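Local structure of glycoside hydrolase family 15, cellulose signaling associated protein envoy (4WUJ) at residues C[61-65]-C[113-117]; C[93-97]-C[108-112]; C[122-128]-C[140-146]. The protein probably senses blue light through a flavin-binding LOV domain of the PAS fold, the part described here, linking light to oxidative-stress signalling. All coordinates share one frame; numbering follows the deposited sequence.

Interaction 1. Residues C[61-65]-C[113-117]; sequences QLTGY and NYKKN. With FMN (flavin mononucleotide), chain I.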
loop_
_atom_site.group_PDB
_atom_site.type_symbol
_atom_site.label_atom_id
_atom_site.label_comp_id
_atom_site.label_asym_id
_atom_site.label_seq_id
_atom_site.Cartn_x
_atom_site.Cartn_y
_atom_site.Cartn_z
ATOM N N GLN C 61 2.220 -10.728 -5.708
ATOM C CA GLN C 61 1.004 -11.232 -6.332
ATOM C C GLN C 61 1.081 -11.029 -7.855
ATOM O O GLN C 61 0.651 -11.879 -8.640
ATOM C CB GLN C 61 -0.245 -10.524 -5.758
ATOM C CG GLN C 61 -1.568 -11.080 -6.240
ATOM C CD GLN C 61 -1.967 -12.303 -5.460
ATOM O OE1 GLN C 61 -1.263 -13.308 -5.469
ATOM N NE2 GLN C 61 -3.084 -12.214 -4.739
ATOM N N LEU C 62 1.596 -9.886 -8.276
ATOM C CA LEU C 62 1.719 -9.650 -9.707
ATOM C C LEU C 62 2.744 -10.594 -10.318
ATOM O O LEU C 62 2.477 -11.197 -11.336
ATOM C CB LEU C 62 2.074 -8.207 -10.024
ATOM C CG LEU C 62 2.559 -8.000 -11.460
ATOM C CD1 LEU C 62 1.412 -8.195 -12.466
ATOM C CD2 LEU C 62 3.163 -6.655 -11.615
ATOM N N THR C 63 3.906 -10.754 -9.690
ATOM C CA THR C 63 5.030 -11.436 -10.359
ATOM C C THR C 63 5.105 -12.924 -10.050
ATOM O O THR C 63 5.758 -13.670 -10.767
ATOM C CB THR C 63 6.389 -10.814 -9.998
ATOM O OG1 THR C 63 6.690 -11.041 -8.612
ATOM C CG2 THR C 63 6.394 -9.342 -10.320
ATOM N N GLY C 64 4.460 -13.356 -8.975
ATOM C CA GLY C 64 4.559 -14.743 -8.542
ATOM C C GLY C 64 5.795 -15.119 -7.737
ATOM O O GLY C 64 5.888 -16.253 -7.247
ATOM N N TYR C 65 6.765 -14.213 -7.584
ATOM C CA TYR C 65 7.905 -14.529 -6.707
ATOM C C TYR C 65 7.572 -14.347 -5.225
ATOM O O TYR C 65 6.501 -13.822 -4.853
ATOM C CB TYR C 65 9.139 -13.693 -7.056
ATOM C CG TYR C 65 9.654 -13.908 -8.454
ATOM C CD1 TYR C 65 9.173 -13.134 -9.503
ATOM C CD2 TYR C 65 10.615 -14.873 -8.729
ATOM C CE1 TYR C 65 9.622 -13.316 -10.789
ATOM C CE2 TYR C 65 11.089 -15.053 -10.010
ATOM C CZ TYR C 65 10.570 -14.273 -11.041
ATOM O OH TYR C 65 10.989 -14.413 -12.340
ATOM N N ASN C 113 7.709 -7.762 -19.153
ATOM C CA ASN C 113 8.337 -8.631 -18.167
ATOM C C ASN C 113 7.720 -10.015 -18.118
ATOM O O ASN C 113 6.729 -10.322 -18.799
ATOM C CB ASN C 113 8.322 -8.017 -16.748
ATOM C CG ASN C 113 9.012 -6.672 -16.683
ATOM O OD1 ASN C 113 8.671 -5.847 -15.835
ATOM N ND2 ASN C 113 9.966 -6.427 -17.598
ATOM N N TYR C 114 8.319 -10.831 -17.268
ATOM C CA TYR C 114 7.957 -12.216 -17.159
ATOM C C TYR C 114 7.696 -12.535 -15.707
ATOM O O TYR C 114 8.534 -12.268 -14.847
ATOM C CB TYR C 114 9.062 -13.066 -17.761
ATOM C CG TYR C 114 9.205 -12.744 -19.244
ATOM C CD1 TYR C 114 8.374 -13.348 -20.186
ATOM C CD2 TYR C 114 10.121 -11.791 -19.689
ATOM C CE1 TYR C 114 8.476 -13.040 -21.543
ATOM C CE2 TYR C 114 10.236 -11.476 -21.036
ATOM C CZ TYR C 114 9.402 -12.100 -21.968
ATOM O OH TYR C 114 9.508 -11.792 -23.316
ATOM N N LYS C 115 6.494 -13.043 -15.441
ATOM C CA LYS C 115 6.136 -13.566 -14.122
ATOM C C LYS C 115 7.061 -14.726 -13.875
ATOM O O LYS C 115 7.775 -15.144 -14.768
ATOM C CB LYS C 115 4.663 -14.004 -14.066
ATOM C CG LYS C 115 3.692 -12.830 -14.081
ATOM C CD LYS C 115 2.261 -13.257 -14.393
ATOM C CE LYS C 115 1.243 -12.223 -13.939
ATOM N NZ LYS C 115 0.432 -11.633 -15.027
ATOM N N LYS C 116 7.077 -15.233 -12.659
ATOM C CA LYS C 116 7.976 -16.308 -12.334
ATOM C C LYS C 116 7.641 -17.592 -13.101
ATOM O O LYS C 116 8.483 -18.495 -13.192
ATOM C CB LYS C 116 7.904 -16.605 -10.861
ATOM C CG LYS C 116 8.709 -17.828 -10.495
ATOM C CD LYS C 116 8.443 -18.208 -9.063
ATOM C CE LYS C 116 9.276 -19.399 -8.640
ATOM N NZ LYS C 116 9.085 -19.572 -7.211
ATOM N N ASN C 117 6.408 -17.692 -13.609
ATOM C CA ASN C 117 6.003 -18.853 -14.404
ATOM C C ASN C 117 6.228 -18.669 -15.926
ATOM O O ASN C 117 5.801 -19.500 -16.717
ATOM C CB ASN C 117 4.542 -19.215 -14.125
ATOM C CG ASN C 117 3.548 -18.154 -14.658
ATOM O OD1 ASN C 117 3.942 -17.169 -15.292
ATOM N ND2 ASN C 117 2.248 -18.367 -14.397
HETATM N N1 FMN I . 12.588 -3.165 -14.919
HETATM C C2 FMN I . 11.572 -3.975 -15.383
HETATM O O2 FMN I . 11.693 -4.576 -16.448
HETATM N N3 FMN I . 10.408 -4.129 -14.633
HETATM C C4 FMN I . 10.233 -3.476 -13.438
HETATM O O4 FMN I . 9.198 -3.656 -12.803
HETATM C C4A FMN I . 11.258 -2.649 -12.954
HETATM N N5 FMN I . 11.123 -1.990 -11.740
HETATM C C5A FMN I . 12.120 -1.174 -11.286
HETATM C C6 FMN I . 11.932 -0.523 -10.081
HETATM C C7 FMN I . 12.928 0.290 -9.567
HETATM C C7M FMN I . 12.671 0.982 -8.265
HETATM C C8 FMN I . 14.132 0.457 -10.290
HETATM C C8M FMN I . 15.222 1.343 -9.740
HETATM C C9 FMN I . 14.303 -0.194 -11.519
HETATM C C9A FMN I . 13.301 -1.015 -12.023
HETATM N N10 FMN I . 13.449 -1.690 -13.240
HETATM C C10 FMN I . 12.432 -2.503 -13.703
HETATM C "C1'" FMN I . 14.651 -1.549 -14.149
HETATM C "C2'" FMN I . 15.878 -2.389 -13.882
HETATM O "O2'" FMN I . 15.990 -2.605 -12.495
HETATM C "C3'" FMN I . 17.104 -1.668 -14.516
HETATM O "O3'" FMN I . 17.241 -0.351 -13.993
HETATM C "C4'" FMN I . 16.954 -1.587 -16.054
HETATM O "O4'" FMN I . 16.989 -2.901 -16.571
HETATM C "C5'" FMN I . 18.009 -0.693 -16.730
HETATM O "O5'" FMN I . 19.306 -1.034 -16.275
HETATM P P FMN I . 20.160 -2.172 -16.995
HETATM O O1P FMN I . 21.419 -2.317 -16.156
HETATM O O2P FMN I . 19.502 -3.506 -17.088
HETATM O O3P FMN I . 20.511 -1.716 -18.373
#
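In the PAS fold of this LOV photoreceptor, the end of helix 57-63 is tied to the turn that follows strand 107-114, and Tyr65 and Lys116 carry much of that contact. The hydrogen bond between the segments is made by backbone atoms: Lys116 N reaches Thr63 O at 2.8 Å, and with an N-H...O angle of 158° it uses a carbonyl of the helix's last turn. Gly64 then leaves helical geometry with positive phi, a conformation that suits glycine. The turn brings the Tyr65 ring up against Lys116, the two side chains crossing at a slant. Methylene CB of Lys116 sits over the ring face, 3.5 Å from the centroid of the Tyr65 ring and only 10° off its normal, a CH-pi contact. Beyond CB, the lysine runs out extended, with CG anti to the backbone N (chi1 173°); CG passes near Tyr65 CE2, CD comes to Gly64 O, and the amine goes on to a salt bridge with Glu69. Thr63 CB lies at the edge of the same ring, and the Tyr65 and Phe77 rings also pack edge-to-face. Lys115 diverges from its neighbour: its aliphatic chain runs past the helix end, CE lying 3.1 Å from Leu62 O, and its ammonium pairs with Glu146. Toward the C-terminal end of strand 107-114, Asn113 faces the flavin with a two-bond amide grip. FMN N3 donates to Asn113 OD1 at 2.7 Å, while Asn113 ND2 donates to FMN O2 at 2.8 Å. The two bonds of opposite direction should fix the rotation of the amide and match the donor-acceptor edge of the pyrimidine ring, just ahead of a turn whose lysines use their methylenes for packing and their charges for outside partners.

Interaction 2. Residues C[93-97]-C[108-112]; sequences AVQEM and QVRIV. With FMN (flavin mononucleotide), chain I.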
loop_
_atom_site.group_PDB
_atom_site.type_symbol
_atom_site.label_atom_id
_atom_site.label_comp_id
_atom_site.label_asym_id
_atom_site.label_seq_id
_atom_site.Cartn_x
_atom_site.Cartn_y
_atom_site.Cartn_z
ATOM N N ALA C 93 12.777 0.648 -23.743
ATOM C CA ALA C 93 12.276 0.841 -22.386
ATOM C C ALA C 93 13.433 0.711 -21.394
ATOM O O ALA C 93 13.662 1.611 -20.603
ATOM C CB ALA C 93 11.212 -0.165 -22.095
ATOM N N VAL C 94 14.192 -0.371 -21.523
ATOM C CA VAL C 94 15.367 -0.613 -20.700
ATOM C C VAL C 94 16.323 0.588 -20.609
ATOM O O VAL C 94 16.660 0.997 -19.477
ATOM C CB VAL C 94 16.117 -1.888 -21.161
ATOM C CG1 VAL C 94 17.406 -2.084 -20.379
ATOM C CG2 VAL C 94 15.220 -3.086 -20.989
ATOM N N GLN C 95 16.737 1.166 -21.749
ATOM C CA GLN C 95 17.647 2.332 -21.730
ATOM C C GLN C 95 17.008 3.554 -21.098
ATOM O O GLN C 95 17.665 4.324 -20.370
ATOM C CB GLN C 95 18.063 2.852 -23.126
ATOM C CG GLN C 95 18.339 1.886 -24.219
ATOM C CD GLN C 95 18.730 2.636 -25.520
ATOM O OE1 GLN C 95 19.626 3.502 -25.515
ATOM N NE2 GLN C 95 18.026 2.329 -26.620
ATOM N N GLU C 96 15.755 3.797 -21.477
ATOM C CA GLU C 96 15.008 4.921 -20.907
ATOM C C GLU C 96 15.012 4.767 -19.368
ATOM O O GLU C 96 15.338 5.709 -18.654
ATOM C CB GLU C 96 13.585 4.968 -21.472
ATOM C CG GLU C 96 13.037 6.388 -21.670
ATOM C CD GLU C 96 11.516 6.438 -21.949
ATOM O OE1 GLU C 96 10.942 5.474 -22.522
ATOM O OE2 GLU C 96 10.895 7.454 -21.564
ATOM N N MET C 97 14.697 3.574 -18.864
ATOM C CA MET C 97 14.712 3.380 -17.410
ATOM C C MET C 97 16.140 3.637 -16.879
ATOM O O MET C 97 16.336 4.399 -15.936
ATOM C CB MET C 97 14.248 1.976 -17.054
ATOM C CG MET C 97 12.722 1.811 -17.094
ATOM S SD MET C 97 12.113 0.210 -16.530
ATOM C CE MET C 97 12.890 -0.933 -17.642
ATOM N N GLN C 108 8.329 6.860 -17.002
ATOM C CA GLN C 108 7.281 5.877 -17.113
ATOM C C GLN C 108 7.346 5.289 -18.490
ATOM O O GLN C 108 7.282 6.016 -19.497
ATOM C CB GLN C 108 5.907 6.493 -16.811
ATOM C CG GLN C 108 4.754 5.548 -17.017
ATOM C CD GLN C 108 3.408 6.191 -16.669
ATOM O OE1 GLN C 108 2.981 7.162 -17.299
ATOM N NE2 GLN C 108 2.760 5.674 -15.639
ATOM N N VAL C 109 7.479 3.973 -18.521
ATOM C CA VAL C 109 7.546 3.235 -19.750
ATOM C C VAL C 109 6.695 2.001 -19.625
ATOM O O VAL C 109 6.220 1.641 -18.558
ATOM C CB VAL C 109 9.005 2.749 -20.063
ATOM C CG1 VAL C 109 10.012 3.857 -19.800
ATOM C CG2 VAL C 109 9.340 1.502 -19.253
ATOM N N ARG C 110 6.526 1.329 -20.743
ATOM C CA ARG C 110 5.844 0.064 -20.764
ATOM C C ARG C 110 6.852 -0.868 -21.353
ATOM O O ARG C 110 7.664 -0.466 -22.200
ATOM C CB ARG C 110 4.545 0.165 -21.605
ATOM C CG ARG C 110 4.625 -0.317 -23.057
ATOM C CD ARG C 110 3.354 0.059 -23.935
ATOM N NE ARG C 110 3.627 -0.340 -25.315
ATOM C CZ ARG C 110 4.228 0.439 -26.225
ATOM N NH1 ARG C 110 4.525 1.700 -25.952
ATOM N NH2 ARG C 110 4.484 -0.020 -27.441
ATOM N N ILE C 111 6.831 -2.109 -20.909
ATOM C CA ILE C 111 7.892 -3.004 -21.250
ATOM C C ILE C 111 7.416 -4.380 -20.966
ATOM O O ILE C 111 6.558 -4.559 -20.099
ATOM C CB ILE C 111 9.180 -2.703 -20.342
ATOM C CG1 ILE C 111 10.277 -3.731 -20.565
ATOM C CG2 ILE C 111 8.824 -2.653 -18.834
ATOM C CD1 ILE C 111 11.561 -3.400 -19.792
ATOM N N VAL C 112 7.994 -5.377 -21.612
ATOM C CA VAL C 112 7.599 -6.738 -21.318
ATOM C C VAL C 112 8.403 -7.318 -20.200
ATOM O O VAL C 112 9.641 -7.363 -20.269
ATOM C CB VAL C 112 7.730 -7.641 -22.538
ATOM C CG1 VAL C 112 7.511 -9.113 -22.141
ATOM C CG2 VAL C 112 6.741 -7.172 -23.647
HETATM N N1 FMN I . 12.588 -3.165 -14.919
HETATM C C2 FMN I . 11.572 -3.975 -15.383
HETATM O O2 FMN I . 11.693 -4.576 -16.448
HETATM N N3 FMN I . 10.408 -4.129 -14.633
HETATM C C4 FMN I . 10.233 -3.476 -13.438
HETATM O O4 FMN I . 9.198 -3.656 -12.803
HETATM C C4A FMN I . 11.258 -2.649 -12.954
HETATM N N5 FMN I . 11.123 -1.990 -11.740
HETATM C C5A FMN I . 12.120 -1.174 -11.286
HETATM C C6 FMN I . 11.932 -0.523 -10.081
HETATM C C7 FMN I . 12.928 0.290 -9.567
HETATM C C7M FMN I . 12.671 0.982 -8.265
HETATM C C8 FMN I . 14.132 0.457 -10.290
HETATM C C8M FMN I . 15.222 1.343 -9.740
HETATM C C9 FMN I . 14.303 -0.194 -11.519
HETATM C C9A FMN I . 13.301 -1.015 -12.023
HETATM N N10 FMN I . 13.449 -1.690 -13.240
HETATM C C10 FMN I . 12.432 -2.503 -13.703
HETATM C "C1'" FMN I . 14.651 -1.549 -14.149
HETATM C "C2'" FMN I . 15.878 -2.389 -13.882
HETATM O "O2'" FMN I . 15.990 -2.605 -12.495
HETATM C "C3'" FMN I . 17.104 -1.668 -14.516
HETATM O "O3'" FMN I . 17.241 -0.351 -13.993
HETATM C "C4'" FMN I . 16.954 -1.587 -16.054
HETATM O "O4'" FMN I . 16.989 -2.901 -16.571
HETATM C "C5'" FMN I . 18.009 -0.693 -16.730
HETATM O "O5'" FMN I . 19.306 -1.034 -16.275
HETATM P P FMN I . 20.160 -2.172 -16.995
HETATM O O1P FMN I . 21.419 -2.317 -16.156
HETATM O O2P FMN I . 19.502 -3.506 -17.088
HETATM O O3P FMN I . 20.511 -1.716 -18.373
HETATM O O HOH W 1 8.002 6.881 -22.499
#
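Ala93 CB presses into the strand between Val109 and Ile111, lying 3.6 Å from Arg110 O, with Ile111 CB and Val109 CG2 only slightly farther. One helical turn on, Met97 carries the contact toward the flavin. Its CG touches Val109 CG2, the two side chains crossing at about a right angle, and a bend at chi3 (-60°) turns the methyl back so that Met97 CE meets Ile111 CD1 at 3.5 Å. The same methyl is 3.5 Å from FMN N1. Ile111 has its CG1 branch anti to the backbone N (chi1 174°), an extended chain that carries CD1 to where it touches both the methionine methyl and, at 3.5 Å, FMN O2. Val94 CG2 adds a further apolar touch on Ile111 CD1, while its other methyl, CG1, is turned toward the phosphate end of the cofactor.

These residues belong to helix 92-103 and to strand 107-114, an outermost strand of the PAS sheet within this chain. Segments 93-97 and 108-112 run at 146° to each other with axes 8.6 Å apart, so that the helix packs against the strand at a slant, roughly antiparallel, and their side chains line the FMN pocket. On the exposed side, the Glu96 and Val109 side chains overlap and point in opposing senses, Glu96 OE1 coming 3.3 Å from Val109 CG1. A water lies within hydrogen-bonding distance of both Glu96 OE2 and Gln108 O, linking the helix to the strand. Farther out, Met97 also packs on Ile127 and Ile111 on Val125 of strand 120-129, while backbone bonds from Val109 to Val125 and from Ile111 to Asn123 hold the strand in the sheet.

Interaction 3. Residues C[122-128]-C[140-146]; sequences TNVVTIL and AVGLQAE. With FMN (flavin mononucleotide), chain I.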
loop_
_atom_site.group_PDB
_atom_site.type_symbol
_atom_site.label_atom_id
_atom_site.label_comp_id
_atom_site.label_asym_id
_atom_site.label_seq_id
_atom_site.Cartn_x
_atom_site.Cartn_y
_atom_site.Cartn_z
ATOM N N THR C 122 2.594 -6.933 -20.283
ATOM C CA THR C 122 2.931 -5.560 -20.536
ATOM C C THR C 122 2.871 -4.752 -19.225
ATOM O O THR C 122 1.838 -4.209 -18.847
ATOM C CB THR C 122 2.047 -5.025 -21.637
ATOM O OG1 THR C 122 2.286 -5.824 -22.805
ATOM C CG2 THR C 122 2.336 -3.547 -21.920
ATOM N N ASN C 123 4.020 -4.682 -18.550
ATOM C CA ASN C 123 4.108 -4.043 -17.262
ATOM C C ASN C 123 4.183 -2.544 -17.460
ATOM O O ASN C 123 5.065 -2.059 -18.194
ATOM C CB ASN C 123 5.362 -4.584 -16.551
ATOM C CG ASN C 123 5.504 -4.072 -15.137
ATOM O OD1 ASN C 123 4.734 -3.211 -14.703
ATOM N ND2 ASN C 123 6.508 -4.590 -14.411
ATOM N N VAL C 124 3.272 -1.782 -16.859
ATOM C CA VAL C 124 3.453 -0.324 -16.890
ATOM C C VAL C 124 4.218 0.135 -15.630
ATOM O O VAL C 124 3.656 0.303 -14.514
ATOM C CB VAL C 124 2.154 0.456 -17.089
ATOM C CG1 VAL C 124 2.429 1.941 -17.224
ATOM C CG2 VAL C 124 1.382 -0.078 -18.310
ATOM N N VAL C 125 5.516 0.341 -15.849
ATOM C CA VAL C 125 6.463 0.632 -14.785
ATOM C C VAL C 125 6.700 2.095 -14.713
ATOM O O VAL C 125 6.998 2.750 -15.721
ATOM C CB VAL C 125 7.825 -0.043 -15.047
ATOM C CG1 VAL C 125 8.776 0.275 -13.938
ATOM C CG2 VAL C 125 7.672 -1.566 -15.196
ATOM N N THR C 126 6.596 2.623 -13.518
ATOM C CA THR C 126 6.945 4.020 -13.253
ATOM C C THR C 126 8.020 4.049 -12.183
ATOM O O THR C 126 7.858 3.421 -11.141
ATOM C CB THR C 126 5.763 4.803 -12.640
ATOM O OG1 THR C 126 4.634 4.720 -13.497
ATOM C CG2 THR C 126 6.140 6.259 -12.409
ATOM N N ILE C 127 9.071 4.830 -12.391
ATOM C CA ILE C 127 10.134 4.916 -11.429
ATOM C C ILE C 127 10.278 6.337 -10.989
ATOM O O ILE C 127 10.405 7.251 -11.806
ATOM C CB ILE C 127 11.450 4.342 -12.035
ATOM C CG1 ILE C 127 11.168 2.923 -12.523
ATOM C CG2 ILE C 127 12.569 4.375 -11.001
ATOM C CD1 ILE C 127 12.221 2.257 -13.324
ATOM N N LEU C 128 10.230 6.537 -9.687
ATOM C CA LEU C 128 10.380 7.853 -9.112
ATOM C C LEU C 128 11.585 7.925 -8.165
ATOM O O LEU C 128 11.878 6.979 -7.454
ATOM C CB LEU C 128 9.087 8.226 -8.376
ATOM C CG LEU C 128 7.844 8.124 -9.276
ATOM C CD1 LEU C 128 7.114 6.797 -9.146
ATOM C CD2 LEU C 128 6.916 9.243 -8.963
ATOM N N ALA C 140 14.814 4.666 -5.067
ATOM C CA ALA C 140 13.946 4.750 -6.200
ATOM C C ALA C 140 12.759 3.895 -5.844
ATOM O O ALA C 140 12.917 2.805 -5.273
ATOM C CB ALA C 140 14.634 4.220 -7.459
ATOM N N VAL C 141 11.580 4.418 -6.150
ATOM C CA VAL C 141 10.328 3.703 -5.982
ATOM C C VAL C 141 9.834 3.351 -7.341
ATOM O O VAL C 141 9.680 4.230 -8.184
ATOM C CB VAL C 141 9.225 4.596 -5.372
ATOM C CG1 VAL C 141 7.925 3.785 -5.257
ATOM C CG2 VAL C 141 9.677 5.156 -4.070
ATOM N N GLY C 142 9.578 2.078 -7.546
ATOM C CA GLY C 142 8.931 1.605 -8.736
ATOM C C GLY C 142 7.519 1.094 -8.470
ATOM O O GLY C 142 7.250 0.435 -7.452
ATOM N N LEU C 143 6.619 1.444 -9.392
ATOM C CA LEU C 143 5.252 0.973 -9.389
ATOM C C LEU C 143 5.085 0.158 -10.638
ATOM O O LEU C 143 5.366 0.658 -11.736
ATOM C CB LEU C 143 4.273 2.143 -9.407
ATOM C CG LEU C 143 4.334 3.098 -8.227
ATOM C CD1 LEU C 143 3.184 4.149 -8.308
ATOM C CD2 LEU C 143 4.235 2.313 -6.936
ATOM N N GLN C 144 4.711 -1.105 -10.468
ATOM C CA GLN C 144 4.387 -2.003 -11.570
ATOM C C GLN C 144 2.846 -2.250 -11.637
ATOM O O GLN C 144 2.125 -2.108 -10.619
ATOM C CB GLN C 144 5.033 -3.367 -11.380
ATOM C CG GLN C 144 6.556 -3.392 -11.272
ATOM C CD GLN C 144 7.130 -3.017 -9.919
ATOM O OE1 GLN C 144 6.444 -3.029 -8.857
ATOM N NE2 GLN C 144 8.421 -2.671 -9.945
ATOM N N ALA C 145 2.384 -2.679 -12.813
ATOM C CA ALA C 145 1.017 -3.193 -13.022
ATOM C C ALA C 145 0.888 -3.786 -14.430
ATOM O O ALA C 145 1.420 -3.233 -15.373
ATOM C CB ALA C 145 0.017 -2.093 -12.860
ATOM N N GLU C 146 0.221 -4.924 -14.551
ATOM C CA GLU C 146 -0.047 -5.542 -15.830
ATOM C C GLU C 146 -0.665 -4.551 -16.861
ATOM O O GLU C 146 -1.756 -3.998 -16.660
ATOM C CB GLU C 146 -0.972 -6.725 -15.602
ATOM C CG GLU C 146 -0.911 -7.791 -16.674
ATOM C CD GLU C 146 -1.050 -9.216 -16.108
ATOM O OE1 GLU C 146 -1.186 -9.380 -14.867
ATOM O OE2 GLU C 146 -1.000 -10.182 -16.901
HETATM N N1 FMN I . 12.588 -3.165 -14.919
HETATM C C2 FMN I . 11.572 -3.975 -15.383
HETATM O O2 FMN I . 11.693 -4.576 -16.448
HETATM N N3 FMN I . 10.408 -4.129 -14.633
HETATM C C4 FMN I . 10.233 -3.476 -13.438
HETATM O O4 FMN I . 9.198 -3.656 -12.803
HETATM C C4A FMN I . 11.258 -2.649 -12.954
HETATM N N5 FMN I . 11.123 -1.990 -11.740
HETATM C C5A FMN I . 12.120 -1.174 -11.286
HETATM C C6 FMN I . 11.932 -0.523 -10.081
HETATM C C7 FMN I . 12.928 0.290 -9.567
HETATM C C7M FMN I . 12.671 0.982 -8.265
HETATM C C8 FMN I . 14.132 0.457 -10.290
HETATM C C8M FMN I . 15.222 1.343 -9.740
HETATM C C9 FMN I . 14.303 -0.194 -11.519
HETATM C C9A FMN I . 13.301 -1.015 -12.023
HETATM N N10 FMN I . 13.449 -1.690 -13.240
HETATM C C10 FMN I . 12.432 -2.503 -13.703
HETATM C "C1'" FMN I . 14.651 -1.549 -14.149
HETATM C "C2'" FMN I . 15.878 -2.389 -13.882
HETATM O "O2'" FMN I . 15.990 -2.605 -12.495
HETATM C "C3'" FMN I . 17.104 -1.668 -14.516
HETATM O "O3'" FMN I . 17.241 -0.351 -13.993
HETATM C "C4'" FMN I . 16.954 -1.587 -16.054
HETATM O "O4'" FMN I . 16.989 -2.901 -16.571
HETATM C "C5'" FMN I . 18.009 -0.693 -16.730
HETATM O "O5'" FMN I . 19.306 -1.034 -16.275
HETATM P P FMN I . 20.160 -2.172 -16.995
HETATM O O1P FMN I . 21.419 -2.317 -16.156
HETATM O O2P FMN I . 19.502 -3.506 -17.088
HETATM O O3P FMN I . 20.511 -1.716 -18.373
#
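Gln144 meets Asn123 of the neighbouring strand 120-129 and reaches the flavin in four steps. Its CB lies 3.3 Å from Asn123 OD1. CG is beside the backbone N, anti to the carbonyl carbon (chi1 -59°), and comes 3.1 Å from FMN O4 and close to Asn123 ND2. CD lies 3.6 Å from FMN O4, and the bend at chi2 (80°) aims the amide at the O4 and N5 side of the ring system. At the tip, Gln144 NE2 donates to FMN O4 at 3.1 Å and, weakly, to FMN N5, while the amide oxygen is taken by Ser39. The neighbouring amide of Asn123 is turned 55° to that of Gln144; its OD1 accepts the N-H of Ala145 at 3.1 Å, with the donor tilted from the carbonyl plane, and its ND2 is bonded to Asn113.

Behind these side chains, the two strands form an antiparallel hairpin of the PAS sheet. Thr126 and Leu143 form a hydrogen-bonded pair, as do Leu128 and Val141, and Val124 N adds a bond to Ala145 O at 2.8 Å. Between them, Ile127 and Gly142 make a non-hydrogen-bonded pair on the flavin side; Gly142, without a side chain, lets the flavin lie close, its N 3.4 Å from FMN C7M, while Ile127 CD1 packs 3.7 Å from FMN C9A. The Thr126 hydroxyl, on the face away from the flavin, and the backbone Val124 O both hydrogen-bond to Tyr7 OH of the second subunit. A glutamine amide that donates to O4 and weakly to N5 is thus coupled to the flavin's redox-sensitive edge, and a change at N5 would probably be felt along this strand, as in other LOV domains.

All three contacts touch the same flavin, and each reaches the same sheet. Strand 107-114 serves both interaction 1 and interaction 2, whose centres lie about 17 Å apart, and it pairs with strand 120-129 of interaction 3, where Ile111 O lies 3.0 Å from Asn123 N. The centres of interactions 2 and 3 are about 9 Å apart, and Met97 SD packs 3.8 Å from Ile127 CD1. Between interactions 1 and 3, Asn113 OD1 is 2.9 Å from Asn123 ND2, so two asparagines join beside the pyrimidine ring, and Lys115 NZ forms a 2.8 Å salt bridge to Glu146 OE2. Segment 61-65 also packs on Gln144 through Leu62.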